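Local coordinates for Lmo0135 protein (Listeria monocytogenes EGD-e, PDB 5ISU), which is the substrate-binding protein CtaP of an ABC transporter and probably takes part in peptide uptake, at residues F305-T310 with I465-A470; E255-Y260 with A291-D296; Y400-D405 with K410-S415. All coordinates share one frame; numbering follows the deposited sequence.

Contact 1 (F305-T310 with I465-A470); sequences FLTENT and ISYDNA
Tyr467 overlaps Leu306, Thr307 and Glu308 with its ring, all three approaching it obliquely. The residue sits on strand 462-475 with its CB directed at the loop, and nearly all the shared surface gathers round its side chain. CG stands opposite the carbonyl carbon and beside the backbone N (chi1 -53°), which sends the ring out from the strand and carries its far end past Thr307 to Leu306. There Tyr467 CE1 comes within 3.5 Å of the carbonyl O of Leu306, and Tyr467 OH lies 3.2 Å from that same oxygen. The phenol's polar partners are nearby in the loop: OH is hydrogen-bonded to Ser304 O and to Ser303 N. Nearer the strand, the methyl CG2 of Thr307 rests 4.0 Å from Tyr467 CD1. The branched threonine suits this place because its two arms do different work. While the methyl meets the ring, OG1 is hydrogen-bonded to Tyr409 OH, at the start of the type I turn from Thr307 to Thr310. Glu308 reaches across with an extended chain, at about a right angle to the tyrosine. Its OE2 comes 4.2 Å from Tyr467 CD2, the carboxylate plane inclined 63° to the ring, and the charge is paired with Lys300 of strand 299-301. A tyrosine therefore suits a buried strand position facing a loop: its carbon ring supplies the packing surface, and its hydroxyl finds main-chain partners, so the polar tip is satisfied although the residue is buried.

Contact 2 (E255-Y260 with A291-D296); sequences ENRLSY and AAYGSD
Tyr293 meets Ser259 and Arg257 with its hydroxyl, reaching from the end of helix 285-292 toward strand 248-263. CB points at the strand, and CG lies beside the backbone N, opposite the carbonyl carbon (chi1 -40°), which directs the ring toward the strand. One ring face is overlain near its rim by CB of Ala292, the preceding residue, 3.7 Å above the plane; the single methyl of alanine lies against the rim with no longer chain to accommodate. The side chain also touches Ser352 of helix 351-365. At the far end Tyr293 OH stands 3.9 Å from both CB and OG of Ser259, and water 1 bridges the two hydroxyls, 2.7 Å from Tyr293 OH and 2.6 Å from Ser259 OG. Tyr293 is the first residue to leave helical geometry, and the contact joins it, through a water, to the mixed sheet in which strand 248-263 runs antiparallel to strands 395-400 and 462-475. This sheet belongs to a periplasmic-binding-protein type fold of the solute-binding family 5. Arg257, two residues before Ser259 and on the same side of the strand, brings NH2 to 4.1 Å from Tyr293 OH. Its chain is straight from CG to NE, with CG opposite the backbone N (chi1 178°), and the hydroxyl lies at the guanidinium edge, near its plane; the guanidinium and ring planes stand 83° apart. The charge is answered by a salt bridge from NH2 to Asp468 OD2 on strand 462-475. The same carboxylate oxygen forms a weak hydrogen bond with Tyr293 OH, and arginine's length suits it to run along the sheet surface to that shared acceptor.

Contact 3 (Y400-D405 with K410-S415); sequences YIMGND and KSLYLS
Tyr400 and Tyr413 meet through their hydroxyls, while Leu412 packs on the Tyr400 ring. Tyr400 lies on strand 395-400, and its first torsion of 53° sets CG between the backbone N and the carbonyl carbon. This directs the ring toward the segment 410-415. Tyr413 holds CG beside its own backbone N, and the two side chains cross at about a right angle. Tyr413 OH donates to Tyr400 OH, 2.8 Å away, each hydroxyl lying at the edge of the other ring, near its plane. Tyr400 OH is also hydrogen-bonded to the carbonyl O of Phe305, a residue whose ring meets that of Tyr413. The methyl CD1 of Leu412 lies 3.5 Å from Tyr400 CD2, approaching the ring obliquely, while CD2 of the leucine is 3.9 Å from the same ring carbon. Met402 reaches the same methyl from a direction roughly perpendicular to that of the ring: bends at chi2 (-54°) and chi3 (-63°) curl the chain, and its SD stands 3.8 Å from Leu412 CD1, the two side chains meeting tip to tip. A flexible thioether suits this place because it can curl onto a branched neighbour. The carbonyl O of Lys410 accepts the backbone N-H of both Tyr413 and Leu414, bonds of helical type (i to i+3 and i+4) that bend the chain here. The two chemistries are complementary: Leu412 CD1 meets ring carbons and sulfur, while the bonds from Tyr413 OH and to Phe305 O give the buried phenol of Tyr400 two partners.

Overall arrangement
The three contacts meet around one mixed sheet. Contacts 1 and 2 have centres about 9 Å apart and draw on its neighbouring strands 462-475 and 248-263; contact 3 includes Tyr400 of strand 395-400, which pairs with 248-263, its centre about 13 Å from that of contact 1 and 19 Å from that of contact 2. Along the chain, contact 2 closes before the others open, and contact 3 is nested within the long loop closed by contact 1. Contact 2 links a helix end to the sheet, whereas contacts 1 and 3 pack loops that touch each other. Segments distant in sequence are thus gathered into one part of the solute-binding fold.

Contact 1 (F305-T310 with I465-A470)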
loop_
_atom_site.group_PDB
_atom_site.type_symbol
_atom_site.label_atom_id
_atom_site.label_comp_id
_atom_site.label_asym_id
_atom_site.label_seq_id
_atom_site.Cartn_x
_atom_site.Cartn_y
_atom_site.Cartn_z
ATOM N N PHE A 305 -13.182 3.010 -7.354
ATOM C CA PHE A 305 -12.257 3.700 -6.440
ATOM C C PHE A 305 -11.377 2.664 -5.692
ATOM O O PHE A 305 -10.345 3.002 -5.112
ATOM C CB PHE A 305 -12.993 4.638 -5.466
ATOM C CG PHE A 305 -13.687 3.937 -4.355
ATOM C CD1 PHE A 305 -12.989 3.571 -3.210
ATOM C CD2 PHE A 305 -15.036 3.643 -4.431
ATOM C CE1 PHE A 305 -13.630 2.916 -2.160
ATOM C CE2 PHE A 305 -15.677 2.989 -3.386
ATOM C CZ PHE A 305 -14.970 2.624 -2.253
ATOM N N LEU A 306 -11.796 1.407 -5.733
ATOM C CA LEU A 306 -11.058 0.301 -5.177
ATOM C C LEU A 306 -10.118 -0.289 -6.224
ATOM O O LEU A 306 -10.473 -0.327 -7.404
ATOM C CB LEU A 306 -12.031 -0.817 -4.849
ATOM C CG LEU A 306 -13.156 -0.593 -3.862
ATOM C CD1 LEU A 306 -13.912 -1.896 -3.758
ATOM C CD2 LEU A 306 -12.579 -0.205 -2.514
ATOM N N THR A 307 -8.960 -0.788 -5.787
ATOM C CA THR A 307 -8.025 -1.503 -6.668
ATOM C C THR A 307 -8.514 -2.940 -6.849
ATOM O O THR A 307 -9.368 -3.404 -6.091
ATOM C CB THR A 307 -6.575 -1.473 -6.133
ATOM O OG1 THR A 307 -6.556 -1.823 -4.735
ATOM C CG2 THR A 307 -5.985 -0.082 -6.324
ATOM N N GLU A 308 -7.966 -3.644 -7.840
ATOM C CA GLU A 308 -8.428 -5.015 -8.189
ATOM C C GLU A 308 -8.227 -6.109 -7.160
ATOM O O GLU A 308 -8.913 -7.120 -7.202
ATOM C CB GLU A 308 -7.798 -5.474 -9.498
ATOM C CG GLU A 308 -8.192 -4.616 -10.697
ATOM C CD GLU A 308 -7.734 -5.203 -12.032
ATOM O OE1 GLU A 308 -7.019 -6.249 -12.055
ATOM O OE2 GLU A 308 -8.106 -4.618 -13.065
ATOM N N ASN A 309 -7.241 -5.924 -6.289
ATOM C CA ASN A 309 -6.943 -6.870 -5.211
ATOM C C ASN A 309 -7.959 -6.833 -4.073
ATOM O O ASN A 309 -8.002 -7.756 -3.258
ATOM C CB ASN A 309 -5.578 -6.535 -4.575
ATOM C CG ASN A 309 -5.533 -5.103 -4.017
ATOM O OD1 ASN A 309 -5.630 -4.127 -4.777
ATOM N ND2 ASN A 309 -5.366 -4.974 -2.692
ATOM N N THR A 310 -8.742 -5.759 -3.985
ATOM C CA THR A 310 -9.653 -5.589 -2.850
ATOM C C THR A 310 -10.946 -6.344 -3.026
ATOM O O THR A 310 -11.605 -6.179 -4.043
ATOM C CB THR A 310 -9.999 -4.104 -2.656
ATOM O OG1 THR A 310 -8.792 -3.338 -2.522
ATOM C CG2 THR A 310 -10.871 -3.908 -1.425
ATOM N N ILE A 465 -7.921 7.408 -12.139
ATOM C CA ILE A 465 -7.205 7.439 -13.396
ATOM C C ILE A 465 -6.713 6.063 -13.813
ATOM O O ILE A 465 -7.080 5.567 -14.867
ATOM C CB ILE A 465 -5.995 8.388 -13.322
ATOM C CG1 ILE A 465 -6.437 9.815 -12.991
ATOM C CG2 ILE A 465 -5.230 8.372 -14.639
ATOM C CD1 ILE A 465 -5.279 10.744 -12.673
ATOM N N SER A 466 -5.862 5.461 -12.996
ATOM C CA SER A 466 -5.281 4.168 -13.345
ATOM C C SER A 466 -4.842 3.312 -12.176
ATOM O O SER A 466 -4.599 3.830 -11.087
ATOM C CB SER A 466 -4.068 4.401 -14.247
ATOM O OG SER A 466 -3.095 5.246 -13.629
ATOM N N TYR A 467 -4.815 1.998 -12.401
ATOM C CA TYR A 467 -4.270 1.074 -11.442
ATOM C C TYR A 467 -2.865 0.897 -11.966
ATOM O O TYR A 467 -2.666 0.413 -13.092
ATOM C CB TYR A 467 -5.029 -0.254 -11.379
ATOM C CG TYR A 467 -6.506 -0.052 -11.159
ATOM C CD1 TYR A 467 -6.957 0.744 -10.103
ATOM C CD2 TYR A 467 -7.449 -0.656 -11.978
ATOM C CE1 TYR A 467 -8.299 0.959 -9.887
ATOM C CE2 TYR A 467 -8.804 -0.455 -11.762
ATOM C CZ TYR A 467 -9.221 0.367 -10.710
ATOM O OH TYR A 467 -10.565 0.610 -10.463
ATOM N N ASP A 468 -1.898 1.332 -11.163
ATOM C CA ASP A 468 -0.493 1.354 -11.558
ATOM C C ASP A 468 0.341 0.095 -11.293
ATOM O O ASP A 468 0.081 -0.670 -10.375
ATOM C CB ASP A 468 0.170 2.554 -10.890
ATOM C CG ASP A 468 -0.361 3.883 -11.405
ATOM O OD1 ASP A 468 -1.286 3.902 -12.259
ATOM O OD2 ASP A 468 0.168 4.924 -10.956
ATOM N N ASN A 469 1.350 -0.104 -12.125
ATOM C CA ASN A 469 2.272 -1.236 -11.958
ATOM C C ASN A 469 3.601 -0.691 -11.478
ATOM O O ASN A 469 3.899 0.464 -11.674
ATOM C CB ASN A 469 2.492 -1.987 -13.275
ATOM C CG ASN A 469 1.220 -2.590 -13.827
ATOM O OD1 ASN A 469 0.343 -3.030 -13.082
ATOM N ND2 ASN A 469 1.111 -2.607 -15.145
ATOM N N ALA A 470 4.357 -1.516 -10.777
ATOM C CA ALA A 470 5.703 -1.173 -10.345
ATOM C C ALA A 470 6.619 -1.979 -11.269
ATOM O O ALA A 470 6.169 -2.926 -11.933
ATOM C CB ALA A 470 5.917 -1.556 -8.901
#

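Contact 2 (E255-Y260 with A291-D296)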
loop_
_atom_site.group_PDB
_atom_site.type_symbol
_atom_site.label_atom_id
_atom_site.label_comp_id
_atom_site.label_asym_id
_atom_site.label_seq_id
_atom_site.Cartn_x
_atom_site.Cartn_y
_atom_site.Cartn_z
ATOM N N GLU A 255 1.039 -2.905 -8.573
ATOM C CA GLU A 255 1.434 -2.397 -7.254
ATOM C C GLU A 255 0.206 -2.126 -6.395
ATOM O O GLU A 255 0.336 -1.660 -5.263
ATOM C CB GLU A 255 2.321 -1.148 -7.353
ATOM C CG GLU A 255 2.985 -0.785 -6.012
ATOM C CD GLU A 255 4.321 -0.061 -6.152
ATOM O OE1 GLU A 255 5.242 -0.364 -5.349
ATOM O OE2 GLU A 255 4.481 0.761 -7.086
ATOM N N ASN A 256 -0.974 -2.457 -6.922
ATOM C CA ASN A 256 -2.248 -2.207 -6.239
ATOM C C ASN A 256 -2.397 -0.736 -5.878
ATOM O O ASN A 256 -2.995 -0.392 -4.866
ATOM C CB ASN A 256 -2.416 -3.102 -5.009
ATOM C CG ASN A 256 -2.508 -4.572 -5.358
ATOM O OD1 ASN A 256 -2.862 -4.948 -6.464
ATOM N ND2 ASN A 256 -2.218 -5.404 -4.400
ATOM N N ARG A 257 -1.830 0.130 -6.709
ATOM C CA ARG A 257 -1.928 1.547 -6.481
ATOM C C ARG A 257 -2.954 2.172 -7.421
ATOM O O ARG A 257 -2.957 1.884 -8.622
ATOM C CB ARG A 257 -0.581 2.221 -6.689
ATOM C CG ARG A 257 -0.625 3.731 -6.507
ATOM C CD ARG A 257 0.750 4.357 -6.608
ATOM N NE ARG A 257 0.719 5.818 -6.403
ATOM C CZ ARG A 257 0.435 6.727 -7.343
ATOM N NH1 ARG A 257 0.454 8.025 -7.033
ATOM N NH2 ARG A 257 0.120 6.364 -8.588
ATOM N N LEU A 258 -3.846 2.981 -6.857
ATOM C CA LEU A 258 -4.764 3.766 -7.648
ATOM C C LEU A 258 -4.191 5.187 -7.758
ATOM O O LEU A 258 -3.834 5.790 -6.760
ATOM C CB LEU A 258 -6.159 3.855 -7.010
ATOM C CG LEU A 258 -7.053 4.911 -7.678
ATOM C CD1 LEU A 258 -7.419 4.543 -9.114
ATOM C CD2 LEU A 258 -8.310 5.211 -6.875
ATOM N N SER A 259 -4.087 5.691 -8.978
ATOM C CA SER A 259 -3.684 7.074 -9.259
ATOM C C SER A 259 -5.012 7.756 -9.537
ATOM O O SER A 259 -5.799 7.240 -10.345
ATOM C CB SER A 259 -2.806 7.138 -10.499
ATOM O OG SER A 259 -2.557 8.482 -10.899
ATOM N N TYR A 260 -5.287 8.868 -8.849
ATOM C CA TYR A 260 -6.548 9.564 -9.025
ATOM C C TYR A 260 -6.473 11.055 -8.774
ATOM O O TYR A 260 -5.505 11.552 -8.226
ATOM C CB TYR A 260 -7.589 8.964 -8.090
ATOM C CG TYR A 260 -7.363 9.213 -6.620
ATOM C CD1 TYR A 260 -6.373 8.536 -5.921
ATOM C CD2 TYR A 260 -8.135 10.120 -5.927
ATOM C CE1 TYR A 260 -6.153 8.755 -4.577
ATOM C CE2 TYR A 260 -7.948 10.340 -4.562
ATOM C CZ TYR A 260 -6.953 9.657 -3.892
ATOM O OH TYR A 260 -6.746 9.874 -2.550
ATOM N N ALA A 291 0.415 9.746 -21.615
ATOM C CA ALA A 291 1.178 10.960 -21.324
ATOM C C ALA A 291 1.960 10.890 -20.012
ATOM O O ALA A 291 3.068 11.422 -19.930
ATOM C CB ALA A 291 0.264 12.185 -21.334
ATOM N N ALA A 292 1.391 10.236 -18.997
ATOM C CA ALA A 292 2.034 10.134 -17.680
ATOM C C ALA A 292 3.254 9.219 -17.694
ATOM O O ALA A 292 4.381 9.647 -17.430
ATOM C CB ALA A 292 1.032 9.657 -16.646
ATOM N N TYR A 293 2.999 7.950 -17.977
ATOM C CA TYR A 293 4.022 6.926 -18.071
ATOM C C TYR A 293 4.209 6.867 -19.605
ATOM O O TYR A 293 3.504 7.572 -20.325
ATOM C CB TYR A 293 3.511 5.630 -17.407
ATOM C CG TYR A 293 2.722 5.902 -16.103
ATOM C CD1 TYR A 293 3.367 6.152 -14.879
ATOM C CD2 TYR A 293 1.335 5.946 -16.113
ATOM C CE1 TYR A 293 2.634 6.430 -13.706
ATOM C CE2 TYR A 293 0.598 6.212 -14.956
ATOM C CZ TYR A 293 1.241 6.459 -13.749
ATOM O OH TYR A 293 0.463 6.744 -12.606
ATOM N N GLY A 294 5.145 6.087 -20.123
ATOM C CA GLY A 294 5.369 6.083 -21.581
ATOM C C GLY A 294 4.362 5.322 -22.430
ATOM O O GLY A 294 3.973 5.762 -23.512
ATOM N N SER A 295 3.953 4.169 -21.928
ATOM C CA SER A 295 3.053 3.275 -22.623
ATOM C C SER A 295 2.098 2.645 -21.636
ATOM O O SER A 295 2.160 2.922 -20.431
ATOM C CB SER A 295 3.879 2.171 -23.252
ATOM O OG SER A 295 4.541 1.423 -22.251
ATOM N N ASP A 296 1.260 1.744 -22.135
ATOM C CA ASP A 296 0.265 1.079 -21.292
ATOM C C ASP A 296 0.798 -0.106 -20.469
ATOM O O ASP A 296 0.014 -0.787 -19.811
ATOM C CB ASP A 296 -0.937 0.620 -22.141
ATOM C CG ASP A 296 -0.602 -0.528 -23.084
ATOM O OD1 ASP A 296 0.555 -0.615 -23.558
ATOM O OD2 ASP A 296 -1.517 -1.337 -23.353
HETATM O O HOH W 1 -1.875 7.937 -13.400
#

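Contact 3 (Y400-D405 with K410-S415)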
loop_
_atom_site.group_PDB
_atom_site.type_symbol
_atom_site.label_atom_id
_atom_site.label_comp_id
_atom_site.label_asym_id
_atom_site.label_seq_id
_atom_site.Cartn_x
_atom_site.Cartn_y
_atom_site.Cartn_z
ATOM N N TYR A 400 -3.051 5.829 -3.745
ATOM C CA TYR A 400 -3.033 4.977 -2.568
ATOM C C TYR A 400 -2.939 3.495 -2.862
ATOM O O TYR A 400 -3.320 3.027 -3.932
ATOM C CB TYR A 400 -4.230 5.232 -1.643
ATOM C CG TYR A 400 -5.651 5.175 -2.249
ATOM C CD1 TYR A 400 -6.160 4.031 -2.878
ATOM C CD2 TYR A 400 -6.513 6.244 -2.091
ATOM C CE1 TYR A 400 -7.460 4.004 -3.395
ATOM C CE2 TYR A 400 -7.806 6.217 -2.590
ATOM C CZ TYR A 400 -8.278 5.101 -3.225
ATOM O OH TYR A 400 -9.573 5.134 -3.684
ATOM N N ILE A 401 -2.420 2.777 -1.872
ATOM C CA ILE A 401 -2.294 1.328 -1.867
ATOM C C ILE A 401 -2.980 0.950 -0.545
ATOM O O ILE A 401 -2.364 1.050 0.526
ATOM C CB ILE A 401 -0.815 0.915 -1.866
ATOM C CG1 ILE A 401 -0.083 1.522 -3.080
ATOM C CG2 ILE A 401 -0.686 -0.600 -1.843
ATOM C CD1 ILE A 401 1.428 1.398 -3.014
ATOM N N MET A 402 -4.239 0.507 -0.604
ATOM C CA MET A 402 -5.019 0.285 0.628
ATOM C C MET A 402 -5.219 -1.104 1.219
ATOM O O MET A 402 -5.756 -1.206 2.335
ATOM C CB MET A 402 -6.400 0.912 0.461
ATOM C CG MET A 402 -6.380 2.403 0.328
ATOM S SD MET A 402 -5.520 3.225 1.666
ATOM C CE MET A 402 -6.495 2.797 3.101
ATOM N N GLY A 403 -4.825 -2.161 0.532
ATOM C CA GLY A 403 -5.061 -3.491 1.104
ATOM C C GLY A 403 -6.242 -4.234 0.467
ATOM O O GLY A 403 -6.938 -3.701 -0.422
ATOM N N ASN A 404 -6.461 -5.453 0.975
ATOM C CA ASN A 404 -7.423 -6.416 0.438
ATOM C C ASN A 404 -8.882 -6.334 0.904
ATOM O O ASN A 404 -9.722 -7.027 0.329
ATOM C CB ASN A 404 -6.892 -7.855 0.682
ATOM C CG ASN A 404 -5.576 -8.132 -0.038
ATOM O OD1 ASN A 404 -5.191 -7.417 -0.974
ATOM N ND2 ASN A 404 -4.878 -9.179 0.394
ATOM N N ASP A 405 -9.171 -5.556 1.952
ATOM C CA ASP A 405 -10.533 -5.413 2.452
ATOM C C ASP A 405 -10.973 -3.965 2.260
ATOM O O ASP A 405 -10.266 -3.041 2.675
ATOM C CB ASP A 405 -10.677 -5.858 3.918
ATOM C CG ASP A 405 -12.166 -5.892 4.385
ATOM O OD1 ASP A 405 -12.802 -4.801 4.524
ATOM O OD2 ASP A 405 -12.702 -7.012 4.627
ATOM N N LYS A 410 -12.372 3.426 4.339
ATOM C CA LYS A 410 -13.243 4.383 5.062
ATOM C C LYS A 410 -12.620 5.738 5.371
ATOM O O LYS A 410 -13.296 6.765 5.263
ATOM C CB LYS A 410 -13.675 3.811 6.413
ATOM C CG LYS A 410 -14.718 2.720 6.354
ATOM C CD LYS A 410 -15.223 2.323 7.742
ATOM C CE LYS A 410 -14.100 1.862 8.661
ATOM N NZ LYS A 410 -14.657 1.100 9.814
ATOM N N SER A 411 -11.349 5.720 5.793
ATOM C CA SER A 411 -10.604 6.925 6.191
ATOM C C SER A 411 -10.364 7.924 5.035
ATOM O O SER A 411 -9.869 9.038 5.247
ATOM C CB SER A 411 -9.272 6.516 6.844
ATOM O OG SER A 411 -8.470 5.740 5.948
ATOM N N LEU A 412 -10.718 7.509 3.819
ATOM C CA LEU A 412 -10.603 8.353 2.626
ATOM C C LEU A 412 -11.967 8.845 2.147
ATOM O O LEU A 412 -12.029 9.710 1.270
ATOM C CB LEU A 412 -9.963 7.560 1.479
ATOM C CG LEU A 412 -8.518 7.102 1.649
ATOM C CD1 LEU A 412 -8.285 5.783 0.931
ATOM C CD2 LEU A 412 -7.553 8.173 1.171
ATOM N N TYR A 413 -13.053 8.282 2.678
ATOM C CA TYR A 413 -14.411 8.673 2.204
ATOM C C TYR A 413 -15.486 9.017 3.253
ATOM O O TYR A 413 -16.563 9.506 2.875
ATOM C CB TYR A 413 -14.928 7.605 1.228
ATOM C CG TYR A 413 -14.001 7.460 0.060
ATOM C CD1 TYR A 413 -13.977 8.427 -0.927
ATOM C CD2 TYR A 413 -13.106 6.404 -0.031
ATOM C CE1 TYR A 413 -13.109 8.351 -1.996
ATOM C CE2 TYR A 413 -12.220 6.308 -1.106
ATOM C CZ TYR A 413 -12.235 7.289 -2.089
ATOM O OH TYR A 413 -11.388 7.259 -3.170
ATOM N N LEU A 414 -15.224 8.761 4.540
ATOM C CA LEU A 414 -16.203 9.139 5.596
ATOM C C LEU A 414 -16.197 10.658 5.754
ATOM O O LEU A 414 -15.165 11.299 5.549
ATOM C CB LEU A 414 -15.891 8.475 6.952
ATOM C CG LEU A 414 -16.074 6.955 7.085
ATOM C CD1 LEU A 414 -15.439 6.443 8.373
ATOM C CD2 LEU A 414 -17.547 6.569 7.024
ATOM N N SER A 415 -17.338 11.229 6.123
ATOM C CA SER A 415 -17.450 12.691 6.301
ATOM C C SER A 415 -16.376 13.273 7.210
ATOM O O SER A 415 -15.793 14.306 6.893
ATOM C CB SER A 415 -18.823 13.073 6.873
ATOM O OG SER A 415 -19.866 12.721 5.989
#